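Local structure of D-glucosaminate-6-phosphate ammonia lyase (Salmonella typhimurium, 7LCE) at residues Thr62-Ala73 and Thr219-Ile230; Val33-Ala43 and Lys248-Ala257. The protein is a pyridoxal-phosphate-dependent enzyme of the aminotransferase-like fold, related to selenocysteine synthase and assembled from several copies of one chain. One frame throughout, in Å; residues are numbered along the deposited sequence.

Contact 1 of 2, residues Thr62-Ala73 and Thr219-Ile230; sequences TGAEDSYITSCA and TSGFITGRKTWI
Strand Asp-66 to Thr-70 runs antiparallel to strand Gly-221 to Gly-225, with axes at 160°, and Tyr-68 and Ile-223 pair centrally through two backbone bonds, Tyr-68 N to Ile-223 O and Ile-223 N to Tyr-68 O, each 2.7 Å. Glu-65 and Asp-66 both face Gly-225, a classic beta bulge in which Gly-225 O takes the Asp-66 N-H well and the Glu-65 N-H only weakly. Beyond the bulge, Glu-65 OE1 accepts the Lys-227 N-H on its anti lone pair at 2.7 Å. Glu-65 OE2 lies at the guanidinium edge of Arg-226, 3.4 Å from Arg-226 NH1, a long salt bridge that is doubtful because this arginine has two conformers. On the face bearing Ser-67, Thr-224 OG1 stands anti to the backbone N (chi1 -176°) and is hydrogen-bonded to Thr-62 OG1, tip to tip, at 2.8 Å. Ser-67 OG, also bonded to Ser-59 OG, forms a hydrogen bond with Thr-224 OG1 at 3.2 Å. On the reverse face, Ile-230 CG2 lies 3.9 Å from Asp-66 CB. This pair forms one margin of the mixed seven-stranded sheet within this chain, where 221-225 is the single reversed strand, as in the large domain of fold-type I pyridoxal-phosphate enzymes.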
loop_
_atom_site.group_PDB
_atom_site.type_symbol
_atom_site.label_atom_id
_atom_site.label_comp_id
_atom_site.label_asym_id
_atom_site.label_seq_id
_atom_site.Cartn_x
_atom_site.Cartn_y
_atom_site.Cartn_z
ATOM N N THR A 62 11.849 49.595 -2.484
ATOM C CA THR A 62 12.579 48.437 -1.985
ATOM C C THR A 62 13.870 48.159 -2.740
ATOM O O THR A 62 14.751 47.484 -2.195
ATOM C CB THR A 62 11.701 47.181 -2.043
ATOM O OG1 THR A 62 11.546 46.768 -3.407
ATOM C CG2 THR A 62 10.333 47.458 -1.442
ATOM N N GLY A 63 13.999 48.642 -3.972
ATOM C CA GLY A 63 15.186 48.383 -4.758
ATOM C C GLY A 63 15.225 47.038 -5.445
ATOM O O GLY A 63 16.263 46.685 -6.018
ATOM N N ALA A 64 14.135 46.275 -5.412
ATOM C CA ALA A 64 14.097 44.968 -6.044
ATOM C C ALA A 64 13.743 45.103 -7.522
ATOM O O ALA A 64 13.434 46.187 -8.021
ATOM C CB ALA A 64 13.103 44.055 -5.330
ATOM N N GLU A 65 13.776 43.977 -8.234
ATOM C CA GLU A 65 13.497 44.005 -9.665
ATOM C C GLU A 65 12.012 44.222 -9.935
ATOM O O GLU A 65 11.646 45.028 -10.798
ATOM C CB GLU A 65 13.993 42.714 -10.315
ATOM C CG GLU A 65 15.472 42.448 -10.072
ATOM C CD GLU A 65 15.934 41.124 -10.646
ATOM O OE1 GLU A 65 15.070 40.268 -10.934
ATOM O OE2 GLU A 65 17.161 40.933 -10.792
ATOM N N ASP A 66 11.144 43.516 -9.212
ATOM C CA ASP A 66 9.705 43.642 -9.400
ATOM C C ASP A 66 9.015 43.439 -8.056
ATOM O O ASP A 66 9.642 43.064 -7.061
ATOM C CB ASP A 66 9.190 42.650 -10.452
ATOM C CG ASP A 66 7.865 43.079 -11.068
ATOM O OD1 ASP A 66 7.314 44.120 -10.647
ATOM O OD2 ASP A 66 7.378 42.381 -11.984
ATOM N N SER A 67 7.709 43.697 -8.037
ATOM C CA SER A 67 6.917 43.566 -6.822
ATOM C C SER A 67 5.493 43.174 -7.189
ATOM O O SER A 67 5.049 43.359 -8.325
ATOM C CB SER A 67 6.915 44.862 -6.000
ATOM O OG SER A 67 8.218 45.195 -5.552
ATOM N N TYR A 68 4.782 42.623 -6.208
ATOM C CA TYR A 68 3.397 42.206 -6.388
ATOM C C TYR A 68 2.628 42.519 -5.115
ATOM O O TYR A 68 3.049 42.123 -4.025
ATOM C CB TYR A 68 3.304 40.711 -6.717
ATOM C CG TYR A 68 1.890 40.189 -6.854
ATOM C CD1 TYR A 68 1.086 40.581 -7.917
ATOM C CD2 TYR A 68 1.366 39.296 -5.932
ATOM C CE1 TYR A 68 -0.206 40.104 -8.049
ATOM C CE2 TYR A 68 0.074 38.813 -6.056
ATOM C CZ TYR A 68 -0.707 39.221 -7.117
ATOM O OH TYR A 68 -1.993 38.743 -7.249
ATOM N N ILE A 69 1.500 43.216 -5.258
ATOM C CA ILE A 69 0.700 43.655 -4.119
ATOM C C ILE A 69 -0.311 42.575 -3.762
ATOM O O ILE A 69 -0.942 41.976 -4.642
ATOM C CB ILE A 69 -0.001 44.994 -4.422
ATOM C CG1 ILE A 69 1.027 46.101 -4.645
ATOM C CG2 ILE A 69 -0.948 45.375 -3.295
ATOM C CD1 ILE A 69 0.413 47.479 -4.779
ATOM N N THR A 70 -0.460 42.324 -2.466
ATOM C CA THR A 70 -1.379 41.334 -1.925
ATOM C C THR A 70 -2.311 42.000 -0.915
ATOM O O THR A 70 -2.177 43.185 -0.596
ATOM C CB THR A 70 -0.612 40.181 -1.273
ATOM O OG1 THR A 70 0.163 40.687 -0.178
ATOM C CG2 THR A 70 0.316 39.516 -2.275
ATOM N N SER A 71 -3.270 41.220 -0.408
ATOM C CA SER A 71 -4.214 41.756 0.569
ATOM C C SER A 71 -3.572 41.924 1.938
ATOM O O SER A 71 -3.954 42.822 2.698
ATOM C CB SER A 71 -5.441 40.851 0.672
ATOM O OG SER A 71 -5.084 39.574 1.170
ATOM N N CYS A 72 -2.609 41.072 2.275
ATOM C CA CYS A 72 -1.956 41.121 3.575
ATOM C C CYS A 72 -0.660 40.326 3.494
ATOM O O CYS A 72 -0.382 39.654 2.498
ATOM C CB CYS A 72 -2.876 40.578 4.670
ATOM S SG CYS A 72 -3.520 38.931 4.312
ATOM N N ALA A 73 0.132 40.409 4.564
ATOM C CA ALA A 73 1.392 39.674 4.594
ATOM C C ALA A 73 1.159 38.171 4.638
ATOM O O ALA A 73 1.946 37.409 4.067
ATOM C CB ALA A 73 2.240 40.119 5.783
ATOM N N THR A 219 -5.773 48.131 4.063
ATOM C CA THR A 219 -5.476 46.704 4.148
ATOM C C THR A 219 -4.760 46.199 2.904
ATOM O O THR A 219 -5.365 46.090 1.833
ATOM C CB THR A 219 -6.761 45.916 4.362
ATOM O OG1 THR A 219 -7.440 46.449 5.502
ATOM C CG2 THR A 219 -6.447 44.449 4.599
ATOM N N SER A 220 -3.476 45.884 3.042
ATOM C CA SER A 220 -2.643 45.571 1.890
ATOM C C SER A 220 -1.358 44.912 2.368
ATOM O O SER A 220 -1.020 44.938 3.554
ATOM C CB SER A 220 -2.325 46.829 1.080
ATOM O OG SER A 220 -1.631 47.770 1.878
ATOM N N GLY A 221 -0.645 44.323 1.413
ATOM C CA GLY A 221 0.675 43.759 1.613
ATOM C C GLY A 221 1.315 43.610 0.253
ATOM O O GLY A 221 0.658 43.761 -0.779
ATOM N N PHE A 222 2.615 43.327 0.248
ATOM C CA PHE A 222 3.284 43.162 -1.033
ATOM C C PHE A 222 4.454 42.198 -0.918
ATOM O O PHE A 222 5.053 42.035 0.149
ATOM C CB PHE A 222 3.745 44.514 -1.596
ATOM C CG PHE A 222 4.642 45.294 -0.675
ATOM C CD1 PHE A 222 4.105 46.111 0.307
ATOM C CD2 PHE A 222 6.017 45.242 -0.815
ATOM C CE1 PHE A 222 4.924 46.844 1.147
ATOM C CE2 PHE A 222 6.841 45.973 0.023
ATOM C CZ PHE A 222 6.293 46.776 1.003
ATOM N N ILE A 223 4.750 41.544 -2.039
ATOM C CA ILE A 223 5.929 40.704 -2.208
ATOM C C ILE A 223 6.898 41.445 -3.114
ATOM O O ILE A 223 6.498 41.962 -4.164
ATOM C CB ILE A 223 5.566 39.335 -2.804
ATOM C CG1 ILE A 223 4.432 38.687 -2.004
ATOM C CG2 ILE A 223 6.795 38.444 -2.862
ATOM C CD1 ILE A 223 3.901 37.412 -2.622
ATOM N N THR A 224 8.167 41.493 -2.718
ATOM C CA THR A 224 9.195 42.180 -3.485
ATOM C C THR A 224 10.415 41.279 -3.626
ATOM O O THR A 224 10.764 40.543 -2.697
ATOM C CB THR A 224 9.573 43.519 -2.819
ATOM O OG1 THR A 224 10.520 44.219 -3.631
ATOM C CG2 THR A 224 10.157 43.297 -1.428
ATOM N N GLY A 225 11.049 41.321 -4.793
ATOM C CA GLY A 225 12.193 40.453 -5.026
ATOM C C GLY A 225 12.573 40.382 -6.491
ATOM O O GLY A 225 12.391 41.346 -7.244
ATOM N N ARG A 226 13.110 39.227 -6.885
ATOM C CA ARG A 226 13.579 39.054 -8.250
ATOM C C ARG A 226 12.405 38.883 -9.206
ATOM O O ARG A 226 11.375 38.299 -8.859
ATOM C CB ARG A 226 14.525 37.855 -8.345
ATOM C CG ARG A 226 15.732 37.975 -7.429
ATOM C CD ARG A 226 16.885 37.100 -7.888
ATOM N NE ARG A 226 18.087 37.340 -7.099
ATOM C CZ ARG A 226 18.922 38.349 -7.301
ATOM N NH1 ARG A 226 18.713 39.240 -8.256
ATOM N NH2 ARG A 226 19.995 38.470 -6.523
ATOM N N LYS A 227 12.574 39.405 -10.424
ATOM C CA LYS A 227 11.475 39.440 -11.384
ATOM C C LYS A 227 10.995 38.045 -11.768
ATOM O O LYS A 227 9.795 37.847 -11.989
ATOM C CB LYS A 227 11.899 40.215 -12.630
ATOM C CG LYS A 227 10.742 40.658 -13.511
ATOM C CD LYS A 227 11.228 41.509 -14.676
ATOM C CE LYS A 227 10.063 42.092 -15.459
ATOM N NZ LYS A 227 10.529 42.909 -16.614
ATOM N N THR A 228 11.902 37.067 -11.842
ATOM C CA THR A 228 11.495 35.722 -12.244
ATOM C C THR A 228 10.556 35.090 -11.221
ATOM O O THR A 228 9.620 34.373 -11.592
ATOM C CB THR A 228 12.722 34.836 -12.468
ATOM O OG1 THR A 228 13.510 34.790 -11.273
ATOM C CG2 THR A 228 13.570 35.379 -13.605
ATOM N N TRP A 229 10.783 35.346 -9.933
ATOM C CA TRP A 229 9.921 34.777 -8.903
ATOM C C TRP A 229 8.680 35.623 -8.656
ATOM O O TRP A 229 7.611 35.076 -8.362
ATOM C CB TRP A 229 10.700 34.588 -7.598
ATOM C CG TRP A 229 11.690 33.470 -7.667
ATOM C CD1 TRP A 229 13.051 33.575 -7.653
ATOM C CD2 TRP A 229 11.396 32.073 -7.779
ATOM N NE1 TRP A 229 13.623 32.329 -7.742
ATOM C CE2 TRP A 229 12.628 31.390 -7.822
ATOM C CE3 TRP A 229 10.212 31.334 -7.848
ATOM C CZ2 TRP A 229 12.709 30.004 -7.928
ATOM C CZ3 TRP A 229 10.295 29.957 -7.955
ATOM C CH2 TRP A 229 11.535 29.307 -7.995
ATOM N N ILE A 230 8.800 36.950 -8.753
ATOM C CA ILE A 230 7.620 37.803 -8.636
ATOM C C ILE A 230 6.619 37.467 -9.734
ATOM O O ILE A 230 5.401 37.492 -9.517
ATOM C CB ILE A 230 8.023 39.288 -8.664
ATOM C CG1 ILE A 230 8.848 39.641 -7.427
ATOM C CG2 ILE A 230 6.791 40.177 -8.721
ATOM C CD1 ILE A 230 8.085 39.499 -6.130
#

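Contact 2 of 2, residues Val33-Ala43 and Lys248-Ala257; sequences VMQATARAASA and KENMVGLVYA
Lys-248 is extended along CG, CD and CE and then bends at its last torsion (chi4 50°), which brings NZ onto the carbonyl end of helix 31-41; Thr-37 carries CG2 anti to the backbone N, and this methyl points at the first turn of helix 248-262. The motif is an antiparallel helix pair: the short axes are inclined at 149° and approach to 7.7 Å. Small residues at the interface accompany that close spacing. Gly-253 offers only backbone here, and Thr-37 OG1 lies 3.3 Å from Gly-253 CA while bonding back to Val-33 O in its own helix. Val-33 straddles the same turn, its CG1 branch 3.2 Å from Gly-253 O and its CG2 branch against Ala-257 CA. Two turns on from Val-33, Ala-40 CB sits 3.7 Å from Val-252 CG2, and Ala-41 CB packs alongside Glu-249 CB. The Glu-249 carboxylate turns away, and its OE2 bonds to Thr-219 of the second subunit. Lys-248 NZ donates to Ala-40 O at 3.3 Å, tilted slightly from the carbonyl plane, and more weakly to Ala-41 O. A positive group placed there probably interacts favourably with the partial negative charge of the helix end. Tyr-6 of the second subunit also bonds to Ala-40 O, so this corner belongs to the subunit interface. At the other end Ala-36 presents its methyl to one face of the Tyr-256 ring in a CH-pi contact, with Ala-36 CB 3.6 Å from the ring centroid and 17° off the ring normal.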
loop_
_atom_site.group_PDB
_atom_site.type_symbol
_atom_site.label_atom_id
_atom_site.label_comp_id
_atom_site.label_asym_id
_atom_site.label_seq_id
_atom_site.Cartn_x
_atom_site.Cartn_y
_atom_site.Cartn_z
ATOM N N VAL A 33 -3.931 59.677 2.024
ATOM C CA VAL A 33 -3.906 58.377 1.362
ATOM C C VAL A 33 -5.321 57.917 1.027
ATOM O O VAL A 33 -5.571 57.380 -0.059
ATOM C CB VAL A 33 -3.159 57.352 2.234
ATOM C CG1 VAL A 33 -3.134 55.996 1.559
ATOM C CG2 VAL A 33 -1.743 57.830 2.501
ATOM N N MET A 34 -6.272 58.128 1.942
ATOM C CA MET A 34 -7.651 57.734 1.668
ATOM C C MET A 34 -8.264 58.572 0.553
ATOM O O MET A 34 -9.175 58.103 -0.140
ATOM C CB MET A 34 -8.499 57.821 2.935
ATOM C CG MET A 34 -8.254 56.688 3.923
ATOM S SD MET A 34 -8.188 55.058 3.138
ATOM C CE MET A 34 -9.900 54.816 2.671
ATOM N N GLN A 35 -7.799 59.812 0.373
ATOM C CA GLN A 35 -8.235 60.599 -0.777
ATOM C C GLN A 35 -7.855 59.902 -2.076
ATOM O O GLN A 35 -8.664 59.806 -3.006
ATOM C CB GLN A 35 -7.620 61.998 -0.729
ATOM C CG GLN A 35 -8.219 62.938 0.298
ATOM C CD GLN A 35 -7.633 64.335 0.204
ATOM O OE1 GLN A 35 -7.019 64.697 -0.802
ATOM N NE2 GLN A 35 -7.818 65.127 1.254
ATOM N N ALA A 36 -6.616 59.413 -2.156
ATOM C CA ALA A 36 -6.178 58.677 -3.336
ATOM C C ALA A 36 -6.920 57.355 -3.470
ATOM O O ALA A 36 -7.219 56.913 -4.586
ATOM C CB ALA A 36 -4.669 58.442 -3.275
ATOM N N THR A 37 -7.233 56.713 -2.340
ATOM C CA THR A 37 -7.973 55.455 -2.383
ATOM C C THR A 37 -9.395 55.672 -2.884
ATOM O O THR A 37 -9.910 54.871 -3.675
ATOM C CB THR A 37 -7.985 54.809 -0.998
ATOM O OG1 THR A 37 -6.637 54.586 -0.564
ATOM C CG2 THR A 37 -8.726 53.479 -1.030
ATOM N N ALA A 38 -10.045 56.751 -2.436
ATOM C CA ALA A 38 -11.409 57.029 -2.867
ATOM C C ALA A 38 -11.466 57.339 -4.358
ATOM O O ALA A 38 -12.372 56.874 -5.060
ATOM C CB ALA A 38 -11.992 58.183 -2.054
ATOM N N ARG A 39 -10.513 58.129 -4.861
ATOM C CA ARG A 39 -10.478 58.408 -6.293
ATOM C C ARG A 39 -10.229 57.133 -7.085
ATOM O O ARG A 39 -10.781 56.951 -8.176
ATOM C CB ARG A 39 -9.412 59.462 -6.605
ATOM C CG ARG A 39 -9.714 60.826 -5.997
ATOM C CD ARG A 39 -8.607 61.843 -6.249
ATOM N NE ARG A 39 -8.331 62.022 -7.670
ATOM C CZ ARG A 39 -7.147 61.831 -8.236
ATOM N NH1 ARG A 39 -6.088 61.482 -7.522
ATOM N NH2 ARG A 39 -7.020 62.004 -9.547
ATOM N N ALA A 40 -9.417 56.224 -6.538
ATOM C CA ALA A 40 -9.179 54.953 -7.212
ATOM C C ALA A 40 -10.424 54.079 -7.210
ATOM O O ALA A 40 -10.666 53.343 -8.173
ATOM C CB ALA A 40 -8.017 54.216 -6.547
ATOM N N ALA A 41 -11.221 54.142 -6.141
ATOM C CA ALA A 41 -12.433 53.336 -6.069
ATOM C C ALA A 41 -13.507 53.844 -7.022
ATOM O O ALA A 41 -14.354 53.064 -7.472
ATOM C CB ALA A 41 -12.961 53.314 -4.636
ATOM N N SER A 42 -13.502 55.141 -7.325
ATOM C CA SER A 42 -14.538 55.761 -8.135
ATOM C C SER A 42 -14.238 55.716 -9.632
ATOM O O SER A 42 -14.882 56.438 -10.401
ATOM C CB SER A 42 -14.746 57.211 -7.690
ATOM O OG SER A 42 -15.144 57.273 -6.331
ATOM N N ALA A 43 -13.289 54.889 -10.064
ATOM C CA ALA A 43 -12.935 54.831 -11.475
ATOM C C ALA A 43 -12.490 53.424 -11.839
ATOM O O ALA A 43 -12.012 52.669 -10.988
ATOM C CB ALA A 43 -11.830 55.835 -11.816
ATOM N N LYS A 248 -8.512 47.440 -6.592
ATOM C CA LYS A 248 -7.766 48.562 -7.152
ATOM C C LYS A 248 -7.653 49.714 -6.164
ATOM O O LYS A 248 -6.675 50.469 -6.202
ATOM C CB LYS A 248 -8.429 49.038 -8.444
ATOM C CG LYS A 248 -9.933 49.236 -8.333
ATOM C CD LYS A 248 -10.526 49.766 -9.629
ATOM C CE LYS A 248 -12.039 49.896 -9.531
ATOM N NZ LYS A 248 -12.472 50.622 -8.305
ATOM N N GLU A 249 -8.633 49.863 -5.270
ATOM C CA GLU A 249 -8.622 51.006 -4.362
ATOM C C GLU A 249 -7.491 50.894 -3.346
ATOM O O GLU A 249 -6.789 51.878 -3.084
ATOM C CB GLU A 249 -9.985 51.147 -3.674
ATOM C CG GLU A 249 -10.330 50.085 -2.633
ATOM C CD GLU A 249 -10.747 48.759 -3.244
ATOM O OE1 GLU A 249 -10.940 48.699 -4.476
ATOM O OE2 GLU A 249 -10.880 47.776 -2.486
ATOM N N ASN A 250 -7.288 49.707 -2.770
ATOM C CA ASN A 250 -6.224 49.521 -1.793
ATOM C C ASN A 250 -4.864 49.285 -2.439
ATOM O O ASN A 250 -3.839 49.554 -1.805
ATOM C CB ASN A 250 -6.570 48.366 -0.852
ATOM C CG ASN A 250 -7.636 48.743 0.160
ATOM O OD1 ASN A 250 -8.339 49.741 -0.003
ATOM N ND2 ASN A 250 -7.765 47.943 1.212
ATOM N N MET A 251 -4.830 48.792 -3.680
ATOM C CA MET A 251 -3.575 48.767 -4.423
ATOM C C MET A 251 -3.014 50.175 -4.566
ATOM O O MET A 251 -1.839 50.424 -4.274
ATOM C CB MET A 251 -3.786 48.130 -5.796
ATOM C CG MET A 251 -3.931 46.624 -5.773
ATOM S SD MET A 251 -4.328 45.955 -7.402
ATOM C CE MET A 251 -2.818 46.305 -8.301
ATOM N N VAL A 252 -3.854 51.115 -5.004
ATOM C CA VAL A 252 -3.436 52.511 -5.100
ATOM C C VAL A 252 -3.140 53.071 -3.714
ATOM O O VAL A 252 -2.196 53.850 -3.530
ATOM C CB VAL A 252 -4.510 53.337 -5.832
ATOM C CG1 VAL A 252 -4.158 54.815 -5.816
ATOM C CG2 VAL A 252 -4.681 52.836 -7.257
ATOM N N GLY A 253 -3.939 52.679 -2.719
ATOM C CA GLY A 253 -3.728 53.178 -1.371
ATOM C C GLY A 253 -2.358 52.831 -0.821
ATOM O O GLY A 253 -1.715 53.656 -0.168
ATOM N N LEU A 254 -1.886 51.611 -1.088
ATOM C CA LEU A 254 -0.561 51.216 -0.619
ATOM C C LEU A 254 0.530 52.073 -1.251
ATOM O O LEU A 254 1.474 52.491 -0.571
ATOM C CB LEU A 254 -0.317 49.737 -0.916
ATOM C CG LEU A 254 1.114 49.247 -0.683
ATOM C CD1 LEU A 254 1.499 49.374 0.782
ATOM C CD2 LEU A 254 1.285 47.816 -1.169
ATOM N N VAL A 255 0.420 52.342 -2.554
ATOM C CA VAL A 255 1.438 53.137 -3.234
ATOM C C VAL A 255 1.470 54.554 -2.674
ATOM O O VAL A 255 2.545 55.108 -2.408
ATOM C CB VAL A 255 1.196 53.130 -4.754
ATOM C CG1 VAL A 255 2.232 53.997 -5.460
ATOM C CG2 VAL A 255 1.230 51.705 -5.281
ATOM N N TYR A 256 0.296 55.161 -2.480
ATOM C CA TYR A 256 0.262 56.510 -1.922
ATOM C C TYR A 256 0.646 56.519 -0.450
ATOM O O TYR A 256 1.154 57.529 0.050
ATOM C CB TYR A 256 -1.115 57.140 -2.134
ATOM C CG TYR A 256 -1.249 57.814 -3.482
ATOM C CD1 TYR A 256 -1.455 57.074 -4.638
ATOM C CD2 TYR A 256 -1.148 59.194 -3.597
ATOM C CE1 TYR A 256 -1.561 57.694 -5.871
ATOM C CE2 TYR A 256 -1.258 59.821 -4.823
ATOM C CZ TYR A 256 -1.465 59.068 -5.956
ATOM O OH TYR A 256 -1.574 59.695 -7.177
ATOM N N ALA A 257 0.422 55.411 0.258
ATOM C CA ALA A 257 0.886 55.321 1.636
ATOM C C ALA A 257 2.400 55.184 1.703
ATOM O O ALA A 257 3.025 55.679 2.648
ATOM C CB ALA A 257 0.215 54.150 2.348
#

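In the fold
The centres of contacts 1 and 2 lie 18 Å apart, yet the two touch directly. Leu-254, on the side of helix 248-262 turned from helix 31-41, covers the sheet face: its CD2 is 3.6 Å from Phe-222 CD1 and 3.7 Å from Ile-69 CD1. A probable hydrogen bond, Asn-250 ND2 to Thr-219 O at 3.1 Å, fastens the same helix to the start of 219-230. Both contacts reach the second subunit. The cofactor adjoins contact 1, because Ala-73 N bonds to OP2 of the modified lysine at position 213. In contact 2 the nearest atom of the Tyr-256 side chain is about 4 Å from a bound calcium ion.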